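Local coordinates for protein beta-n-acetylhexosaminidase (Streptococcus pneumoniae, PDB 4AZI) that probably removes terminal beta-linked N-acetylglucosamine from glycans, acting as a family 20 exo-beta-N-acetylhexosaminidase of the pneumococcus, at residues T181-N186 with W255-A260; Q192-L197 with G204-Y209. The protein carries 2 engineered substitutions. All blocks are in the same frame, centred on the assembly; numbering follows the deposited sequence.

In the fold
Both contacts belong to one (beta/alpha)8 barrel, on the same side of the chain's centre, with their own centres 10 Å apart. Contact 1 brings together the loop after strand 176-180 and the loop after strand 246-249, in the pocket of the bound inhibitor. Contact 2 comes between these two loops in sequence: helix 193-199 packs on the start of helix 203-219, both on the way from strand 176-180 to strand 223-227. The order along the chain is therefore 181-186, 192-197, 204-209, 255-260. W194 of contact 2 touches T181, Y184 and Y257 of contact 1, so both loops of contact 1 touch helix 193-199, chiefly through W194.

Contact 1: residues T181-N186 with W255-A260; sequences TDEYAN and WGYNLA. With OAN (O-(2-acetamido-2-deoxy D-glucopyranosylidene) amino-N-phenylcarbamate), chain C; EDO (1,2-ethanediol), chain F.
E183 and Y257 meet in the inhibitor pocket of a TIM barrel, E183 on the loop after strand 176-180 and Y257 on the loop after strand 246-249. The phenol points its OH at the backbone of E183, whose CA lies near the ring plane, 3.2 Å from Y257 OH. From there the glutamate runs past the hydroxyl: CB lies near it and E183 CG is 3.7 Å from Y257 OH. CG sits anti to the carbonyl carbon (chi1 -55°) and the chain then continues extended, which carries the carboxylate beyond the phenol to the bound groups. The carboxylate meets both hydroxyls of a 1,2-ethanediol, probably a crystallisation additive. E183 OE1 accepts a hydrogen bond from diol O2 at 2.7 Å and has a further partner in H120. E183 OE2 accepts a hydrogen bond from diol O1 and also takes the carbamate N-H of the inhibitor, NAO to OE2 being 2.9 Å with an angle of 151° at the hydrogen. N186 ND2 also donates to diol O2, so this oxygen bridges N186 and E183. One residue earlier, D182 OD2 accepts the acetamido N-H of the inhibitor (inhibitor NAI to D182 OD2 3.0 Å), while N116 is hydrogen-bonded to D182 OD1. This agrees with the Asp-Glu pair of family 20 enzymes, where the aspartate holds the substrate's acetamido group. Y257 OH is hydrogen-bonded to D229 and to W194, while the inhibitor's phenyl group lies over one ring face, toward the rim, with CAU 3.8 Å from Y257 CD2.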
ATOM      1  N   THR A 181      -0.025  -3.738  10.283  1.00  8.83           N
ATOM      2  CA  THR A 181       0.406  -3.886  11.690  1.00  8.79           C
ATOM      3  C   THR A 181       0.866  -2.593  12.371  1.00  8.85           C
ATOM      4  O   THR A 181       1.359  -2.630  13.502  1.00  8.67           O
ATOM      5  CB  THR A 181       1.412  -5.053  11.947  1.00  8.81           C
ATOM      6  OG1 THR A 181       2.716  -4.698  11.473  1.00  9.13           O
ATOM      7  CG2 THR A 181       0.957  -6.333  11.271  1.00  8.83           C
ATOM      8  N   ASP A 182       0.677  -1.451  11.706  1.00  8.81           N
ATOM      9  CA  ASP A 182       1.094  -0.175  12.291  1.00  9.21           C
ATOM     10  C   ASP A 182       0.253   0.195  13.503  1.00  9.44           C
ATOM     11  O   ASP A 182      -0.840  -0.322  13.684  1.00  9.41           O
ATOM     12  CB  ASP A 182       1.056   0.979  11.269  1.00  8.95           C
ATOM     13  CG  ASP A 182      -0.280   1.101  10.550  1.00  9.10           C
ATOM     14  OD1 ASP A 182      -0.859   0.057  10.157  1.00  9.24           O
ATOM     15  OD2 ASP A 182      -0.734   2.248  10.346  1.00  8.64           O
ATOM     16  N   GLU A 183       0.801   1.082  14.329  1.00  9.85           N
ATOM     17  CA  GLU A 183       0.076   1.781  15.388  1.00 10.51           C
ATOM     18  C   GLU A 183      -0.934   0.931  16.178  1.00 10.90           C
ATOM     19  O   GLU A 183      -2.125   1.255  16.214  1.00 10.91           O
ATOM     20  CB  GLU A 183      -0.633   2.998  14.800  1.00 10.50           C
ATOM     21  CG  GLU A 183       0.245   3.988  14.039  1.00 10.61           C
ATOM     22  CD  GLU A 183      -0.589   5.112  13.462  1.00 10.86           C
ATOM     23  OE1 GLU A 183      -1.577   4.809  12.766  1.00 11.02           O
ATOM     24  OE2 GLU A 183      -0.291   6.295  13.724  1.00 11.11           O
ATOM     25  N   TYR A 184      -0.453  -0.134  16.815  1.00 11.23           N
ATOM     26  CA  TYR A 184      -1.310  -1.037  17.578  1.00 11.72           C
ATOM     27  C   TYR A 184      -2.016  -0.267  18.700  1.00 12.35           C
ATOM     28  O   TYR A 184      -1.341   0.338  19.546  1.00 12.31           O
ATOM     29  CB  TYR A 184      -0.484  -2.192  18.181  1.00 11.72           C
ATOM     30  CG  TYR A 184      -1.328  -3.206  18.926  1.00 11.88           C
ATOM     31  CD1 TYR A 184      -1.890  -4.297  18.259  1.00 11.75           C
ATOM     32  CD2 TYR A 184      -1.583  -3.059  20.295  1.00 11.96           C
ATOM     33  CE1 TYR A 184      -2.681  -5.219  18.935  1.00 12.19           C
ATOM     34  CE2 TYR A 184      -2.375  -3.972  20.979  1.00 12.19           C
ATOM     35  CZ  TYR A 184      -2.916  -5.052  20.300  1.00 12.18           C
ATOM     36  OH  TYR A 184      -3.708  -5.955  20.975  1.00 12.39           O
ATOM     37  N   ALA A 185      -3.357  -0.286  18.691  1.00 12.54           N
ATOM     38  CA  ALA A 185      -4.179   0.291  19.769  1.00 12.85           C
ATOM     39  C   ALA A 185      -3.869   1.751  20.091  1.00 13.27           C
ATOM     40  O   ALA A 185      -4.019   2.182  21.242  1.00 13.15           O
ATOM     41  CB  ALA A 185      -4.086  -0.560  21.042  1.00 12.35           C
ATOM     42  N   ASN A 186      -3.460   2.524  19.088  1.00 14.08           N
ATOM     43  CA  ASN A 186      -3.119   3.917  19.354  1.00 14.64           C
ATOM     44  C   ASN A 186      -4.250   4.672  20.063  1.00 14.83           C
ATOM     45  O   ASN A 186      -3.994   5.520  20.911  1.00 14.65           O
ATOM     46  CB  ASN A 186      -2.644   4.652  18.096  1.00 15.00           C
ATOM     47  CG  ASN A 186      -3.642   4.609  16.954  1.00 15.17           C
ATOM     48  OD1 ASN A 186      -4.675   3.934  17.013  1.00 15.73           O
ATOM     49  ND2 ASN A 186      -3.317   5.323  15.880  1.00 15.64           N
ATOM     50  N   TRP A 255       8.200  11.107  20.227  0.50 23.35           N
ATOM     51  CA  TRP A 255       8.475  11.029  21.668  0.50 22.48           C
ATOM     52  C   TRP A 255       7.854   9.808  22.284  0.50 22.41           C
ATOM     53  O   TRP A 255       6.627   9.688  22.289  0.50 22.79           O
ATOM     54  CB  TRP A 255       7.895  12.249  22.368  0.50 21.49           C
ATOM     55  CG  TRP A 255       8.457  13.564  21.903  0.50 20.34           C
ATOM     56  CD1 TRP A 255       8.058  14.318  20.808  0.50 20.40           C
ATOM     57  CD2 TRP A 255       9.533  14.340  22.530  0.50 19.59           C
ATOM     58  NE1 TRP A 255       8.800  15.467  20.708  0.50 19.73           N
ATOM     59  CE2 TRP A 255       9.701  15.541  21.712  0.50 19.40           C
ATOM     60  CE3 TRP A 255      10.343  14.162  23.640  0.50 18.94           C
ATOM     61  CZ2 TRP A 255      10.641  16.507  22.016  0.50 19.05           C
ATOM     62  CZ3 TRP A 255      11.291  15.139  23.931  0.50 18.79           C
ATOM     63  CH2 TRP A 255      11.434  16.284  23.138  0.50 19.03           C
ATOM     64  N   GLY A 256       8.673   8.881  22.791  1.00 22.26           N
ATOM     65  CA  GLY A 256       8.122   7.689  23.460  1.00 20.84           C
ATOM     66  C   GLY A 256       7.367   6.704  22.567  1.00 20.07           C
ATOM     67  O   GLY A 256       6.607   5.859  23.051  1.00 20.68           O
ATOM     68  N   TYR A 257       7.527   6.839  21.258  1.00 18.46           N
ATOM     69  CA  TYR A 257       7.066   5.825  20.320  1.00 16.73           C
ATOM     70  C   TYR A 257       8.372   5.333  19.716  1.00 16.12           C
ATOM     71  O   TYR A 257       8.777   5.772  18.641  1.00 16.10           O
ATOM     72  CB  TYR A 257       6.123   6.438  19.278  1.00 16.04           C
ATOM     73  CG  TYR A 257       5.296   5.450  18.468  1.00 15.28           C
ATOM     74  CD1 TYR A 257       4.304   4.673  19.068  1.00 14.90           C
ATOM     75  CD2 TYR A 257       5.479   5.325  17.088  1.00 14.84           C
ATOM     76  CE1 TYR A 257       3.536   3.791  18.319  1.00 14.62           C
ATOM     77  CE2 TYR A 257       4.714   4.442  16.336  1.00 14.27           C
ATOM     78  CZ  TYR A 257       3.750   3.679  16.957  1.00 14.33           C
ATOM     79  OH  TYR A 257       2.997   2.805  16.212  1.00 14.64           O
ATOM     80  N   ASN A 258       9.046   4.459  20.467  1.00 14.94           N
ATOM     81  CA  ASN A 258      10.467   4.135  20.273  1.00 14.66           C
ATOM     82  C   ASN A 258      10.765   3.044  19.242  1.00 13.84           C
ATOM     83  O   ASN A 258      11.312   1.987  19.574  1.00 13.31           O
ATOM     84  CB  ASN A 258      11.113   3.751  21.609  1.00 14.54           C
ATOM     85  CG  ASN A 258      11.110   4.887  22.614  1.00 14.88           C
ATOM     86  OD1 ASN A 258      11.068   4.652  23.817  1.00 14.93           O
ATOM     87  ND2 ASN A 258      11.169   6.122  22.127  1.00 15.05           N
ATOM     88  N   LEU A 259      10.446   3.326  17.986  1.00 13.27           N
ATOM     89  CA  LEU A 259      10.569   2.320  16.931  1.00 13.07           C
ATOM     90  C   LEU A 259      12.015   1.921  16.662  1.00 12.90           C
ATOM     91  O   LEU A 259      12.946   2.660  16.998  1.00 13.42           O
ATOM     92  CB  LEU A 259       9.877   2.806  15.651  1.00 12.89           C
ATOM     93  CG  LEU A 259       8.524   3.476  15.903  1.00 13.05           C
ATOM     94  CD1 LEU A 259       7.864   3.925  14.598  1.00 12.27           C
ATOM     95  CD2 LEU A 259       7.622   2.538  16.707  1.00 12.75           C
ATOM     96  N   ALA A 260      12.201   0.732  16.097  1.00 12.22           N
ATOM     97  CA  ALA A 260      13.510   0.307  15.625  1.00 12.04           C
ATOM     98  C   ALA A 260      14.016   1.285  14.571  1.00 11.81           C
ATOM     99  O   ALA A 260      13.232   1.861  13.813  1.00 11.59           O
ATOM    100  CB  ALA A 260      13.455  -1.108  15.059  1.00 11.73           C
TER
HETATM  101  CAH OAN C2038       1.773   3.636   8.741  1.00 10.13           C
HETATM  102  CAG OAN C2038       1.067   4.995   8.862  1.00 10.25           C
HETATM  103  OAN OAN C2038       1.451   5.949   8.202  1.00 10.06           O
HETATM  104  NAI OAN C2038       0.050   5.037   9.726  1.00 10.69           N
HETATM  105  CAB OAN C2038      -0.780   6.230   9.995  1.00 11.33           C
HETATM  106  CAC OAN C2038      -1.879   6.341   8.936  1.00 11.22           C
HETATM  107  OAJ OAN C2038      -2.972   5.486   9.297  1.00 11.11           O
HETATM  108  CAD OAN C2038      -2.370   7.774   8.798  1.00 11.61           C
HETATM  109  OAK OAN C2038      -3.401   7.780   7.820  1.00 11.78           O
HETATM  110  CAE OAN C2038      -1.210   8.666   8.330  1.00 11.69           C
HETATM  111  CAF OAN C2038      -1.556  10.152   8.198  1.00 12.02           C
HETATM  112  OAM OAN C2038      -1.866  10.708   9.479  1.00 12.22           O
HETATM  113  OAL OAN C2038      -0.038   8.558   9.182  1.00 11.82           O
HETATM  114  CAA OAN C2038       0.061   7.523  10.072  1.00 11.89           C
HETATM  115  NAY OAN C2038       0.945   7.656  11.037  1.00 13.01           N
HETATM  116  OAQ OAN C2038       1.649   8.825  11.047  1.00 14.48           O
HETATM  117  CAP OAN C2038       2.020   9.249  12.291  1.00 14.97           C
HETATM  118  OAR OAN C2038       2.720  10.257  12.408  1.00 14.75           O
HETATM  119  NAO OAN C2038       1.580   8.526  13.332  1.00 16.09           N
HETATM  120  CAS OAN C2038       1.871   8.758  14.622  1.00 17.22           C
HETATM  121  CAT OAN C2038       2.361   7.696  15.382  1.00 17.14           C
HETATM  122  CAU OAN C2038       2.677   7.876  16.729  1.00 17.41           C
HETATM  123  CAV OAN C2038       2.506   9.126  17.323  1.00 17.79           C
HETATM  124  CAW OAN C2038       2.011  10.198  16.567  1.00 17.97           C
HETATM  125  CAX OAN C2038       1.691  10.016  15.219  1.00 17.48           C
HETATM  126  C1  EDO F2041      -2.918   8.535  13.460  1.00 17.39           C
HETATM  127  O1  EDO F2041      -1.754   8.337  12.649  1.00 17.23           O
HETATM  128  C2  EDO F2041      -4.075   7.698  12.914  1.00 17.59           C
HETATM  129  O2  EDO F2041      -3.838   6.316  13.183  1.00 17.85           O

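Contact 2: residues Q192-L197 with G204-Y209; sequences QGWYYL and GKFAEY
The indole N-H of W194 is hydrogen-bonded to the hydroxyl of Y257, and the six-membered end of the same indole is set against F206 of the following helix. The hydroxyl that meets NE1 also has D229 as a partner, which ties the pyrrole side of the indole into a polar cluster while its benzo side packs against F206. The indole and F206 form a T-shaped (edge-to-face) pair: the tryptophan edge points into the phenyl face, with ring centroids of W194 and F206 4.7 Å apart and planes at 71°. W194 CZ3 stands 3.4 Å above the F206 plane, over its centre, and W194 CH2 comes to 3.5 Å from F206 CZ. With CG anti to the backbone N (chi1 171°), the F206 ring extends from helix 203-219 toward helix 193-199. Nearly one helical turn beyond W194, L197 packs nearer the root of the phenylalanine. L197 CD1 is 3.8 Å from F206 CB, and the two side chains cross at about a right angle. F206 is thus met at its ring by the indole and at its base by the leucine. W194 CH2 also packs on the loop after strand 176-180, lying 3.3 Å from T181 O and 3.6 Å from Y184 CB. The rings of Y257 and Y233 also meet the indole. Further along helix 203-219, Y209 packs on helix 153-170, its neighbour in the outer layer. The two helices belong to the beta-alpha-beta crossover from strand 176-180 to strand 223-227 of the (beta/alpha)8 barrel, and W194, its side chain about 8 Å from the inhibitor, belongs to the second shell of its pocket.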
ATOM      1  N   GLN A 192       0.851   4.661  22.389  1.00 13.33           N
ATOM      2  CA  GLN A 192       1.954   3.968  23.061  1.00 13.71           C
ATOM      3  C   GLN A 192       1.731   2.461  23.025  1.00 13.40           C
ATOM      4  O   GLN A 192       2.134   1.739  23.940  1.00 13.86           O
ATOM      5  CB  GLN A 192       2.090   4.443  24.512  1.00 14.48           C
ATOM      6  CG  GLN A 192       2.159   5.955  24.678  1.00 15.19           C
ATOM      7  CD  GLN A 192       2.064   6.370  26.132  1.00 16.06           C
ATOM      8  OE1 GLN A 192       1.005   6.797  26.599  1.00 16.53           O
ATOM      9  NE2 GLN A 192       3.161   6.204  26.870  1.00 16.34           N
ATOM     10  N   GLY A 193       1.106   1.988  21.949  1.00 13.17           N
ATOM     11  CA  GLY A 193       0.723   0.582  21.801  1.00 12.78           C
ATOM     12  C   GLY A 193       1.789  -0.439  22.140  1.00 12.41           C
ATOM     13  O   GLY A 193       1.522  -1.396  22.854  1.00 12.47           O
ATOM     14  N   TRP A 194       3.004  -0.229  21.640  1.00 12.43           N
ATOM     15  CA  TRP A 194       4.099  -1.196  21.824  1.00 11.83           C
ATOM     16  C   TRP A 194       4.587  -1.259  23.243  1.00 12.27           C
ATOM     17  O   TRP A 194       4.866  -2.348  23.772  1.00 11.96           O
ATOM     18  CB  TRP A 194       5.238  -0.906  20.841  1.00 11.56           C
ATOM     19  CG  TRP A 194       4.683  -0.685  19.456  1.00 11.13           C
ATOM     20  CD1 TRP A 194       4.604   0.509  18.742  1.00 11.10           C
ATOM     21  CD2 TRP A 194       4.004  -1.669  18.621  1.00 10.98           C
ATOM     22  NE1 TRP A 194       3.969   0.319  17.532  1.00 10.73           N
ATOM     23  CE2 TRP A 194       3.590  -0.964  17.399  1.00 10.58           C
ATOM     24  CE3 TRP A 194       3.732  -3.024  18.742  1.00 10.87           C
ATOM     25  CZ2 TRP A 194       2.936  -1.609  16.368  1.00 10.72           C
ATOM     26  CZ3 TRP A 194       3.068  -3.664  17.690  1.00 10.59           C
ATOM     27  CH2 TRP A 194       2.674  -2.966  16.537  1.00 10.58           C
ATOM     28  N   TYR A 195       4.695  -0.095  23.872  1.00 12.77           N
ATOM     29  CA  TYR A 195       4.983  -0.008  25.294  1.00 13.00           C
ATOM     30  C   TYR A 195       3.936  -0.794  26.110  1.00 12.77           C
ATOM     31  O   TYR A 195       4.297  -1.526  27.021  1.00 12.34           O
ATOM     32  CB  TYR A 195       5.087   1.460  25.735  1.00 14.19           C
ATOM     33  CG  TYR A 195       5.454   1.656  27.193  1.00 15.46           C
ATOM     34  CD1 TYR A 195       6.683   1.222  27.695  1.00 16.28           C
ATOM     35  CD2 TYR A 195       4.573   2.284  28.067  1.00 16.10           C
ATOM     36  CE1 TYR A 195       7.017   1.402  29.035  1.00 16.90           C
ATOM     37  CE2 TYR A 195       4.893   2.464  29.403  1.00 16.86           C
ATOM     38  CZ  TYR A 195       6.112   2.017  29.883  1.00 16.87           C
ATOM     39  OH  TYR A 195       6.415   2.209  31.205  1.00 17.12           O
ATOM     40  N   TYR A 196       2.658  -0.688  25.754  1.00 12.78           N
ATOM     41  CA  TYR A 196       1.593  -1.419  26.473  1.00 13.24           C
ATOM     42  C   TYR A 196       1.660  -2.935  26.272  1.00 13.47           C
ATOM     43  O   TYR A 196       1.483  -3.694  27.231  1.00 13.46           O
ATOM     44  CB  TYR A 196       0.204  -0.904  26.103  1.00 13.55           C
ATOM     45  CG  TYR A 196      -0.234   0.347  26.835  1.00 13.75           C
ATOM     46  CD1 TYR A 196       0.460   1.553  26.686  1.00 13.85           C
ATOM     47  CD2 TYR A 196      -1.365   0.337  27.649  1.00 13.80           C
ATOM     48  CE1 TYR A 196       0.047   2.703  27.345  1.00 14.15           C
ATOM     49  CE2 TYR A 196      -1.791   1.490  28.301  1.00 13.74           C
ATOM     50  CZ  TYR A 196      -1.080   2.665  28.146  1.00 13.93           C
ATOM     51  OH  TYR A 196      -1.491   3.811  28.788  1.00 14.17           O
ATOM     52  N   LEU A 197       1.935  -3.371  25.040  1.00 13.54           N
ATOM     53  CA  LEU A 197       2.173  -4.786  24.766  1.00 13.57           C
ATOM     54  C   LEU A 197       3.299  -5.369  25.622  1.00 13.89           C
ATOM     55  O   LEU A 197       3.120  -6.423  26.231  1.00 13.64           O
ATOM     56  CB  LEU A 197       2.474  -5.030  23.282  1.00 13.49           C
ATOM     57  CG  LEU A 197       1.315  -5.011  22.278  1.00 13.51           C
ATOM     58  CD1 LEU A 197       1.879  -5.245  20.889  1.00 13.10           C
ATOM     59  CD2 LEU A 197       0.267  -6.067  22.607  1.00 13.25           C
ATOM     60  N   GLY A 204       5.343 -10.647  22.499  1.00 11.80           N
ATOM     61  CA  GLY A 204       5.610 -11.979  21.954  1.00 12.08           C
ATOM     62  C   GLY A 204       4.411 -12.556  21.216  1.00 12.14           C
ATOM     63  O   GLY A 204       4.559 -13.239  20.194  1.00 12.04           O
ATOM     64  N   LYS A 205       3.221 -12.265  21.722  1.00 12.20           N
ATOM     65  CA  LYS A 205       2.002 -12.708  21.068  1.00 12.32           C
ATOM     66  C   LYS A 205       1.716 -11.886  19.809  1.00 11.87           C
ATOM     67  O   LYS A 205       1.169 -12.419  18.841  1.00 11.50           O
ATOM     68  CB  LYS A 205       0.819 -12.740  22.046  1.00 12.96           C
ATOM     69  CG  LYS A 205       0.978 -13.854  23.084  1.00 13.56           C
ATOM     70  CD  LYS A 205      -0.053 -13.780  24.205  1.00 14.39           C
ATOM     71  N   PHE A 206       2.107 -10.614  19.811  1.00 11.34           N
ATOM     72  CA  PHE A 206       2.086  -9.812  18.580  1.00 11.16           C
ATOM     73  C   PHE A 206       2.986 -10.400  17.485  1.00 11.29           C
ATOM     74  O   PHE A 206       2.592 -10.464  16.317  1.00 11.14           O
ATOM     75  CB  PHE A 206       2.467  -8.346  18.830  1.00 10.88           C
ATOM     76  CG  PHE A 206       2.662  -7.561  17.562  1.00 10.37           C
ATOM     77  CD1 PHE A 206       1.567  -7.049  16.874  1.00 10.27           C
ATOM     78  CD2 PHE A 206       3.930  -7.389  17.022  1.00 10.24           C
ATOM     79  CE1 PHE A 206       1.739  -6.361  15.686  1.00 10.33           C
ATOM     80  CE2 PHE A 206       4.113  -6.699  15.839  1.00 10.14           C
ATOM     81  CZ  PHE A 206       3.015  -6.178  15.170  1.00 10.23           C
ATOM     82  N   ALA A 207       4.195 -10.821  17.867  1.00 11.66           N
ATOM     83  CA  ALA A 207       5.151 -11.384  16.921  1.00 12.02           C
ATOM     84  C   ALA A 207       4.633 -12.708  16.349  1.00 12.32           C
ATOM     85  O   ALA A 207       4.767 -12.968  15.159  1.00 12.04           O
ATOM     86  CB  ALA A 207       6.508 -11.571  17.579  1.00 12.09           C
ATOM     87  N   GLU A 208       4.015 -13.516  17.205  1.00 12.95           N
ATOM     88  CA  GLU A 208       3.423 -14.787  16.808  1.00 13.76           C
ATOM     89  C   GLU A 208       2.379 -14.565  15.708  1.00 13.21           C
ATOM     90  O   GLU A 208       2.349 -15.302  14.722  1.00 12.95           O
ATOM     91  CB  GLU A 208       2.814 -15.476  18.035  1.00 15.36           C
ATOM     92  CG  GLU A 208       2.087 -16.774  17.754  1.00 17.49           C
ATOM     93  CD  GLU A 208       1.111 -17.148  18.852  1.00 19.36           C
ATOM     94  OE1 GLU A 208       1.348 -16.794  20.029  1.00 21.44           O
ATOM     95  OE2 GLU A 208       0.095 -17.799  18.536  1.00 20.96           O
ATOM     96  N   TYR A 209       1.563 -13.525  15.877  1.00 12.74           N
ATOM     97  CA  TYR A 209       0.534 -13.130  14.900  1.00 12.51           C
ATOM     98  C   TYR A 209       1.112 -12.516  13.613  1.00 12.54           C
ATOM     99  O   TYR A 209       0.635 -12.803  12.497  1.00 12.22           O
ATOM    100  CB  TYR A 209      -0.437 -12.145  15.555  1.00 12.34           C
ATOM    101  CG  TYR A 209      -1.567 -11.709  14.660  1.00 12.49           C
ATOM    102  CD1 TYR A 209      -2.654 -12.549  14.415  1.00 12.28           C
ATOM    103  CD2 TYR A 209      -1.564 -10.441  14.072  1.00 12.40           C
ATOM    104  CE1 TYR A 209      -3.698 -12.139  13.600  1.00 12.47           C
ATOM    105  CE2 TYR A 209      -2.596 -10.029  13.247  1.00 12.19           C
ATOM    106  CZ  TYR A 209      -3.659 -10.884  13.013  1.00 12.30           C
ATOM    107  OH  TYR A 209      -4.688 -10.473  12.195  1.00 12.39           O
TER